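Local structure of putative oxidoreductase molybdopterin-binding subunit (4ZOH) at residues A416-Y429 with F546-V560. The protein probably serves as the molybdopterin-binding subunit of an oxidoreductase related to aldehyde oxidase and xanthine dehydrogenase, and carries pterin cytosine dinucleotide. Sequence-based numbering, arbitrary orientation.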
ATOM      1  N   ALA A 416      26.989  21.265  -7.275  1.00 23.28           N
ATOM      2  CA  ALA A 416      25.996  22.147  -6.634  1.00 24.38           C
ATOM      3  C   ALA A 416      25.291  23.066  -7.666  1.00 25.19           C
ATOM      4  O   ALA A 416      25.155  24.303  -7.508  1.00 27.33           O
ATOM      5  CB  ALA A 416      26.617  22.943  -5.492  1.00 21.33           C
ATOM      6  N   PHE A 417      24.859  22.437  -8.730  1.00 28.58           N
ATOM      7  CA  PHE A 417      24.097  23.080  -9.792  1.00 29.26           C
ATOM      8  C   PHE A 417      22.730  23.534  -9.300  1.00 30.90           C
ATOM      9  O   PHE A 417      22.145  22.991  -8.290  1.00 28.06           O
ATOM     10  CB  PHE A 417      23.952  22.097 -10.940  1.00 32.91           C
ATOM     11  CG  PHE A 417      25.254  21.507 -11.407  1.00 38.12           C
ATOM     12  CD1 PHE A 417      25.937  22.060 -12.516  1.00 36.28           C
ATOM     13  CD2 PHE A 417      25.840  20.398 -10.735  1.00 37.97           C
ATOM     14  CE1 PHE A 417      27.150  21.498 -12.966  1.00 34.96           C
ATOM     15  CE2 PHE A 417      27.069  19.858 -11.173  1.00 36.06           C
ATOM     16  CZ  PHE A 417      27.718  20.417 -12.294  1.00 37.27           C
ATOM     17  N   GLY A 418      22.221  24.585  -9.963  1.00 31.02           N
ATOM     18  CA  GLY A 418      20.909  25.138  -9.614  1.00 28.66           C
ATOM     19  C   GLY A 418      19.784  24.305 -10.216  1.00 30.99           C
ATOM     20  O   GLY A 418      20.025  23.130 -10.612  1.00 27.83           O
ATOM     21  N   PRO A 419      18.592  24.913 -10.391  1.00 28.70           N
ATOM     22  CA  PRO A 419      18.416  26.364 -10.294  1.00 27.97           C
ATOM     23  C   PRO A 419      17.979  26.753  -8.926  1.00 26.46           C
ATOM     24  O   PRO A 419      18.079  27.928  -8.512  1.00 26.63           O
ATOM     25  CB  PRO A 419      17.281  26.642 -11.340  1.00 26.08           C
ATOM     26  CG  PRO A 419      16.445  25.364 -11.246  1.00 27.89           C
ATOM     27  CD  PRO A 419      17.533  24.300 -11.237  1.00 27.80           C
ATOM     28  N   TRP A 420      17.462  25.784  -8.187  1.00 26.58           N
ATOM     29  CA  TRP A 420      16.927  26.138  -6.859  1.00 24.95           C
ATOM     30  C   TRP A 420      16.745  24.838  -6.090  1.00 25.08           C
ATOM     31  O   TRP A 420      16.936  23.743  -6.646  1.00 22.81           O
ATOM     32  CB  TRP A 420      15.596  26.971  -6.952  1.00 24.54           C
ATOM     33  CG  TRP A 420      14.629  26.563  -7.987  1.00 23.74           C
ATOM     34  CD1 TRP A 420      14.449  27.162  -9.247  1.00 26.35           C
ATOM     35  CD2 TRP A 420      13.655  25.499  -7.916  1.00 26.15           C
ATOM     36  NE1 TRP A 420      13.477  26.480  -9.957  1.00 27.67           N
ATOM     37  CE2 TRP A 420      12.937  25.493  -9.165  1.00 26.49           C
ATOM     38  CE3 TRP A 420      13.271  24.593  -6.912  1.00 26.02           C
ATOM     39  CZ2 TRP A 420      11.908  24.556  -9.455  1.00 26.14           C
ATOM     40  CZ3 TRP A 420      12.253  23.644  -7.211  1.00 27.78           C
ATOM     41  CH2 TRP A 420      11.549  23.670  -8.464  1.00 24.89           C
ATOM     42  N   GLU A 421      16.397  24.932  -4.825  1.00 24.84           N
ATOM     43  CA  GLU A 421      16.002  23.684  -4.129  1.00 25.04           C
ATOM     44  C   GLU A 421      15.086  24.059  -3.008  1.00 24.21           C
ATOM     45  O   GLU A 421      15.104  25.229  -2.593  1.00 25.48           O
ATOM     46  CB  GLU A 421      17.221  22.797  -3.731  1.00 22.29           C
ATOM     47  CG  GLU A 421      16.811  21.446  -3.129  1.00 21.18           C
ATOM     48  CD  GLU A 421      15.918  20.707  -4.107  1.00 22.86           C
ATOM     49  OE1 GLU A 421      16.451  20.049  -5.040  1.00 20.50           O
ATOM     50  OE2 GLU A 421      14.692  20.861  -3.936  1.00 22.35           O
ATOM     51  N   VAL A 422      14.283  23.112  -2.496  1.00 24.17           N
ATOM     52  CA  VAL A 422      13.231  23.462  -1.548  1.00 21.19           C
ATOM     53  C   VAL A 422      13.397  22.761  -0.200  1.00 21.52           C
ATOM     54  O   VAL A 422      13.951  21.682  -0.117  1.00 20.91           O
ATOM     55  CB  VAL A 422      11.833  23.125  -2.205  1.00 21.78           C
ATOM     56  CG1 VAL A 422      10.683  23.669  -1.409  1.00 19.85           C
ATOM     57  CG2 VAL A 422      11.783  23.625  -3.675  1.00 21.27           C
ATOM     58  N   ALA A 423      12.901  23.369   0.867  1.00 20.05           N
ATOM     59  CA  ALA A 423      12.831  22.675   2.144  1.00 22.65           C
ATOM     60  C   ALA A 423      11.573  23.183   2.809  1.00 24.43           C
ATOM     61  O   ALA A 423      11.322  24.429   2.770  1.00 24.10           O
ATOM     62  CB  ALA A 423      14.086  22.980   3.018  1.00 23.31           C
ATOM     63  N   ARG A 424      10.825  22.265   3.438  1.00 20.70           N
ATOM     64  CA  ARG A 424       9.676  22.647   4.244  1.00 22.43           C
ATOM     65  C   ARG A 424       9.964  22.203   5.687  1.00 22.72           C
ATOM     66  O   ARG A 424      10.425  21.097   5.857  1.00 22.41           O
ATOM     67  CB  ARG A 424       8.390  21.964   3.672  1.00 21.00           C
ATOM     68  CG  ARG A 424       7.233  21.802   4.633  1.00 20.44           C
ATOM     69  CD  ARG A 424       6.004  21.152   4.012  1.00 19.16           C
ATOM     70  NE  ARG A 424       4.951  21.036   5.047  1.00 22.70           N
ATOM     71  CZ  ARG A 424       4.284  19.934   5.385  1.00 20.82           C
ATOM     72  NH1 ARG A 424       4.457  18.783   4.750  1.00 18.03           N
ATOM     73  NH2 ARG A 424       3.388  20.010   6.340  1.00 20.27           N
ATOM     74  N   ILE A 425       9.674  23.037   6.709  1.00 21.03           N
ATOM     75  CA  ILE A 425       9.744  22.555   8.080  1.00 23.09           C
ATOM     76  C   ILE A 425       8.425  22.867   8.767  1.00 21.91           C
ATOM     77  O   ILE A 425       7.905  23.956   8.640  1.00 26.00           O
ATOM     78  CB  ILE A 425      11.022  23.088   8.855  1.00 23.54           C
ATOM     79  CG1 ILE A 425      11.266  22.326  10.135  1.00 23.91           C
ATOM     80  CG2 ILE A 425      10.881  24.575   9.189  1.00 24.60           C
ATOM     81  CD1 ILE A 425      12.688  22.571  10.719  1.00 26.27           C
ATOM     82  N   SER A 426       7.910  21.941   9.556  1.00 21.22           N
ATOM     83  CA  SER A 426       6.584  22.149  10.103  1.00 22.09           C
ATOM     84  C   SER A 426       6.482  21.708  11.547  1.00 22.12           C
ATOM     85  O   SER A 426       7.007  20.647  11.901  1.00 24.01           O
ATOM     86  CB  SER A 426       5.640  21.314   9.230  1.00 21.64           C
ATOM     87  OG  SER A 426       4.350  21.358   9.722  1.00 22.57           O
ATOM     88  N   VAL A 427       5.718  22.407  12.369  1.00 22.64           N
ATOM     89  CA  VAL A 427       5.614  21.996  13.779  1.00 22.72           C
ATOM     90  C   VAL A 427       4.186  21.765  14.171  1.00 24.29           C
ATOM     91  O   VAL A 427       3.328  22.647  13.966  1.00 26.37           O
ATOM     92  CB  VAL A 427       6.241  23.064  14.739  1.00 24.37           C
ATOM     93  CG1 VAL A 427       6.177  22.604  16.200  1.00 21.58           C
ATOM     94  CG2 VAL A 427       7.675  23.395  14.278  1.00 21.61           C
ATOM     95  N   LYS A 428       3.901  20.589  14.749  1.00 21.66           N
ATOM     96  CA  LYS A 428       2.493  20.235  15.041  1.00 21.79           C
ATOM     97  C   LYS A 428       2.157  20.844  16.455  1.00 25.18           C
ATOM     98  O   LYS A 428       3.058  21.256  17.199  1.00 22.07           O
ATOM     99  CB  LYS A 428       2.302  18.727  15.047  1.00 20.45           C
ATOM    100  CG  LYS A 428       2.663  18.024  13.725  1.00 20.41           C
ATOM    101  CD  LYS A 428       2.080  16.621  13.591  1.00 18.01           C
ATOM    102  CE  LYS A 428       2.134  16.149  12.095  1.00 19.18           C
ATOM    103  NZ  LYS A 428       1.235  17.007  11.252  1.00 15.89           N
ATOM    104  N   TYR A 429       0.892  20.898  16.806  1.00 24.51           N
ATOM    105  CA  TYR A 429       0.461  21.469  18.078  1.00 26.61           C
ATOM    106  C   TYR A 429       1.171  20.870  19.269  1.00 29.28           C
ATOM    107  O   TYR A 429       1.472  21.645  20.198  1.00 25.86           O
ATOM    108  CB  TYR A 429      -1.026  21.244  18.256  1.00 28.32           C
ATOM    109  CG  TYR A 429      -1.653  21.931  19.446  1.00 30.87           C
ATOM    110  CD1 TYR A 429      -1.928  23.318  19.453  1.00 28.53           C
ATOM    111  CD2 TYR A 429      -2.027  21.182  20.564  1.00 30.13           C
ATOM    112  CE1 TYR A 429      -2.556  23.901  20.563  1.00 32.06           C
ATOM    113  CE2 TYR A 429      -2.618  21.777  21.686  1.00 28.51           C
ATOM    114  CZ  TYR A 429      -2.914  23.114  21.669  1.00 29.16           C
ATOM    115  OH  TYR A 429      -3.533  23.633  22.793  1.00 35.95           O
ATOM    116  N   PHE A 546      -0.744  28.377  17.573  1.00 34.20           N
ATOM    117  CA  PHE A 546      -1.976  27.881  17.050  1.00 31.41           C
ATOM    118  C   PHE A 546      -3.170  28.730  17.555  1.00 33.98           C
ATOM    119  O   PHE A 546      -4.021  29.165  16.752  1.00 29.30           O
ATOM    120  CB  PHE A 546      -2.129  26.397  17.412  1.00 30.68           C
ATOM    121  CG  PHE A 546      -1.421  25.442  16.463  1.00 26.97           C
ATOM    122  CD1 PHE A 546      -2.135  24.848  15.391  1.00 26.95           C
ATOM    123  CD2 PHE A 546      -0.068  25.080  16.644  1.00 26.91           C
ATOM    124  CE1 PHE A 546      -1.525  23.934  14.521  1.00 26.38           C
ATOM    125  CE2 PHE A 546       0.557  24.153  15.777  1.00 28.09           C
ATOM    126  CZ  PHE A 546      -0.176  23.579  14.694  1.00 26.19           C
ATOM    127  N   LYS A 547      -3.224  29.011  18.853  1.00 38.33           N
ATOM    128  CA  LYS A 547      -4.313  29.862  19.435  1.00 40.19           C
ATOM    129  C   LYS A 547      -4.366  31.268  18.821  1.00 38.16           C
ATOM    130  O   LYS A 547      -5.422  31.821  18.653  1.00 43.61           O
ATOM    131  CB  LYS A 547      -4.188  29.988  20.952  1.00 42.40           C
ATOM    132  CG  LYS A 547      -4.900  28.916  21.741  1.00 47.85           C
ATOM    133  CD  LYS A 547      -4.326  28.836  23.160  1.00 46.58           C
ATOM    134  CE  LYS A 547      -4.141  27.376  23.545  1.00 48.63           C
ATOM    135  NZ  LYS A 547      -4.145  27.133  25.007  1.00 55.22           N
ATOM    136  N   MET A 548      -3.212  31.813  18.483  1.00 36.11           N
ATOM    137  CA  MET A 548      -3.093  33.105  17.853  1.00 39.31           C
ATOM    138  C   MET A 548      -3.292  33.086  16.330  1.00 40.10           C
ATOM    139  O   MET A 548      -3.089  34.124  15.662  1.00 35.51           O
ATOM    140  CB  MET A 548      -1.706  33.660  18.138  1.00 41.90           C
ATOM    141  CG  MET A 548      -1.486  34.182  19.559  1.00 50.27           C
ATOM    142  SD  MET A 548       0.282  34.356  19.960  1.00 63.19           S
ATOM    143  CE  MET A 548       0.879  35.371  18.601  1.00 57.43           C
ATOM    144  N   GLY A 549      -3.677  31.927  15.775  1.00 42.12           N
ATOM    145  CA  GLY A 549      -3.811  31.747  14.292  1.00 39.77           C
ATOM    146  C   GLY A 549      -2.506  31.963  13.549  1.00 36.55           C
ATOM    147  O   GLY A 549      -2.508  32.491  12.472  1.00 37.99           O
ATOM    148  N   GLU A 550      -1.383  31.605  14.150  1.00 38.85           N
ATOM    149  CA  GLU A 550      -0.084  31.801  13.546  1.00 38.01           C
ATOM    150  C   GLU A 550       0.552  30.433  13.167  1.00 37.00           C
ATOM    151  O   GLU A 550       0.807  29.592  14.028  1.00 32.66           O
ATOM    152  CB  GLU A 550       0.797  32.512  14.558  1.00 47.12           C
ATOM    153  CG  GLU A 550       0.830  34.015  14.395  1.00 65.36           C
ATOM    154  CD  GLU A 550       1.838  34.382  13.341  1.00 77.45           C
ATOM    155  OE1 GLU A 550       3.063  34.136  13.575  1.00 87.51           O
ATOM    156  OE2 GLU A 550       1.393  34.860  12.268  1.00 83.84           O
ATOM    157  N   SER A 551       0.806  30.221  11.888  1.00 32.02           N
ATOM    158  CA  SER A 551       1.289  28.944  11.420  1.00 31.34           C
ATOM    159  C   SER A 551       2.813  28.780  11.615  1.00 31.47           C
ATOM    160  O   SER A 551       3.577  29.679  11.284  1.00 30.07           O
ATOM    161  CB  SER A 551       0.986  28.749   9.935  1.00 32.05           C
ATOM    162  OG  SER A 551       1.647  27.567   9.484  1.00 35.05           O
ATOM    163  N   LEU A 552       3.223  27.590  12.057  1.00 28.06           N
ATOM    164  CA  LEU A 552       4.631  27.212  12.193  1.00 27.01           C
ATOM    165  C   LEU A 552       4.964  26.114  11.152  1.00 27.31           C
ATOM    166  O   LEU A 552       5.490  25.042  11.471  1.00 30.20           O
ATOM    167  CB  LEU A 552       4.871  26.693  13.630  1.00 23.12           C
ATOM    168  CG  LEU A 552       4.757  27.725  14.780  1.00 30.23           C
ATOM    169  CD1 LEU A 552       4.990  27.014  16.134  1.00 26.52           C
ATOM    170  CD2 LEU A 552       5.780  28.861  14.574  1.00 26.05           C
ATOM    171  N   ASP A 553       4.566  26.356   9.920  1.00 27.50           N
ATOM    172  CA  ASP A 553       4.869  25.452   8.810  1.00 24.62           C
ATOM    173  C   ASP A 553       5.483  26.396   7.796  1.00 26.61           C
ATOM    174  O   ASP A 553       4.823  27.298   7.348  1.00 27.39           O
ATOM    175  CB  ASP A 553       3.563  24.809   8.261  1.00 20.83           C
ATOM    176  CG  ASP A 553       3.834  23.630   7.311  1.00 20.60           C
ATOM    177  OD1 ASP A 553       4.736  23.697   6.424  1.00 23.24           O
ATOM    178  OD2 ASP A 553       3.193  22.580   7.497  1.00 21.89           O
ATOM    179  N   THR A 554       6.738  26.202   7.430  1.00 26.15           N
ATOM    180  CA  THR A 554       7.361  27.152   6.545  1.00 28.89           C
ATOM    181  C   THR A 554       8.184  26.510   5.452  1.00 25.35           C
ATOM    182  O   THR A 554       8.727  25.446   5.660  1.00 28.99           O
ATOM    183  CB  THR A 554       8.112  28.296   7.308  1.00 33.40           C
ATOM    184  OG1 THR A 554       8.366  29.361   6.369  1.00 38.49           O
ATOM    185  CG2 THR A 554       9.395  27.827   7.953  1.00 32.94           C
ATOM    186  N   THR A 555       8.194  27.122   4.283  1.00 22.23           N
ATOM    187  CA  THR A 555       8.857  26.563   3.116  1.00 24.25           C
ATOM    188  C   THR A 555       9.834  27.585   2.593  1.00 28.17           C
ATOM    189  O   THR A 555       9.490  28.752   2.434  1.00 32.02           O
ATOM    190  CB  THR A 555       7.812  26.166   2.020  1.00 24.17           C
ATOM    191  OG1 THR A 555       6.987  25.106   2.532  1.00 26.18           O
ATOM    192  CG2 THR A 555       8.480  25.675   0.758  1.00 22.71           C
ATOM    193  N   ALA A 556      11.058  27.169   2.329  1.00 30.56           N
ATOM    194  CA  ALA A 556      12.073  28.088   1.809  1.00 32.20           C
ATOM    195  C   ALA A 556      12.513  27.549   0.470  1.00 29.65           C
ATOM    196  O   ALA A 556      12.560  26.366   0.258  1.00 28.24           O
ATOM    197  CB  ALA A 556      13.256  28.175   2.750  1.00 31.32           C
ATOM    198  N   ILE A 557      12.819  28.428  -0.453  1.00 29.23           N
ATOM    199  CA  ILE A 557      13.316  27.973  -1.725  1.00 29.05           C
ATOM    200  C   ILE A 557      14.632  28.712  -1.737  1.00 32.96           C
ATOM    201  O   ILE A 557      14.652  29.954  -1.555  1.00 29.79           O
ATOM    202  CB  ILE A 557      12.411  28.399  -2.906  1.00 27.15           C
ATOM    203  CG1 ILE A 557      11.037  27.699  -2.858  1.00 28.40           C
ATOM    204  CG2 ILE A 557      13.136  28.190  -4.239  1.00 26.78           C
ATOM    205  CD1 ILE A 557       9.992  28.254  -3.852  1.00 31.19           C
ATOM    206  N   TYR A 558      15.706  27.960  -1.930  1.00 29.04           N
ATOM    207  CA  TYR A 558      17.030  28.529  -2.108  1.00 32.76           C
ATOM    208  C   TYR A 558      17.348  28.582  -3.602  1.00 33.99           C
ATOM    209  O   TYR A 558      17.614  27.567  -4.224  1.00 35.75           O
ATOM    210  CB  TYR A 558      18.086  27.703  -1.298  1.00 32.82           C
ATOM    211  CG  TYR A 558      19.513  28.211  -1.463  1.00 32.93           C
ATOM    212  CD1 TYR A 558      19.912  29.472  -0.915  1.00 32.40           C
ATOM    213  CD2 TYR A 558      20.462  27.462  -2.163  1.00 28.63           C
ATOM    214  CE1 TYR A 558      21.226  29.944  -1.070  1.00 35.73           C
ATOM    215  CE2 TYR A 558      21.772  27.951  -2.335  1.00 34.03           C
ATOM    216  CZ  TYR A 558      22.134  29.186  -1.775  1.00 30.93           C
ATOM    217  OH  TYR A 558      23.388  29.645  -1.918  1.00 33.83           O
ATOM    218  N   ASN A 559      17.226  29.767  -4.192  1.00 40.24           N
ATOM    219  CA  ASN A 559      17.533  29.972  -5.619  1.00 40.07           C
ATOM    220  C   ASN A 559      19.061  30.007  -5.749  1.00 33.42           C
ATOM    221  O   ASN A 559      19.723  30.551  -4.921  1.00 32.37           O
ATOM    222  CB  ASN A 559      16.842  31.236  -6.176  1.00 39.62           C
ATOM    223  CG  ASN A 559      17.030  32.454  -5.266  1.00 47.96           C
ATOM    224  OD1 ASN A 559      16.851  32.369  -4.037  1.00 55.01           O
ATOM    225  ND2 ASN A 559      17.383  33.608  -5.860  1.00 50.89           N
ATOM    226  N   VAL A 560      19.620  29.341  -6.729  1.00 31.89           N
ATOM    227  CA  VAL A 560      21.101  29.276  -6.824  1.00 32.09           C
ATOM    228  C   VAL A 560      21.594  30.403  -7.766  1.00 37.23           C
ATOM    229  O   VAL A 560      21.466  30.290  -8.979  1.00 31.48           O
ATOM    230  CB  VAL A 560      21.571  27.895  -7.307  1.00 31.61           C
ATOM    231  CG1 VAL A 560      23.100  27.856  -7.574  1.00 33.76           C
ATOM    232  CG2 VAL A 560      21.131  26.795  -6.311  1.00 28.81           C
TER
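D553 OD2 takes two strong bonds from the neighbouring strand. R424 NH2 reaches D553 OD2 at 2.8 Å in a nearly straight salt bridge, and S426 OG donates to it from above the carboxylate plane. The other oxygen, D553 OD1, receives R424 NE at 3.0 Å. R424 thus grips the carboxylate side-on, one nitrogen to each oxygen, through their syn lone pairs. Guanidinium and carboxylate lie only 6° from coplanar. The arginine chain is extended from CG to NE, with CG anti to the backbone N (chi1 157°), which carries it alongside its own strand to D553. R424 NH1 turns to backbone oxygens, I474 of the same chain and E473 of the second subunit. A leucine in its place would probably leave the D553 carboxylate without its charged mate, and the two carbonyls without this donor.

Strands 420-427 and 553-559 run antiparallel, the latter the outermost strand, within this chain, of a mixed sheet in the molybdopterin cofactor-binding domain. E421-Y558, A423-A556 and I425-T554 are the hydrogen-bonded pairs. On the face of R424 and D553, V422 CG1 meets T555 CG2 at 3.7 Å, and W420 CB rests against I557 CG2. The opposite face, with A423, T554 and A556, lies toward helix 486-512; T554 and A556 touch that helix. There I425 CG2 meets T554 CG2 at 3.8 Å.

Beyond the strands, V560 N bonds P419 O at 2.7 Å, from above the carbonyl plane. V560 CB packs on G418 CA. At the other end F546 sits on the last turn of helix 538-547, which a Schellman motif with G549 closes. The edge of the Y429 ring is turned toward the F546 face in an offset edge-to-face pair, planes at 82°. Y429 CB also lies over that face, 4.2 Å from the centroid of the F546 ring, in a CH-pi contact.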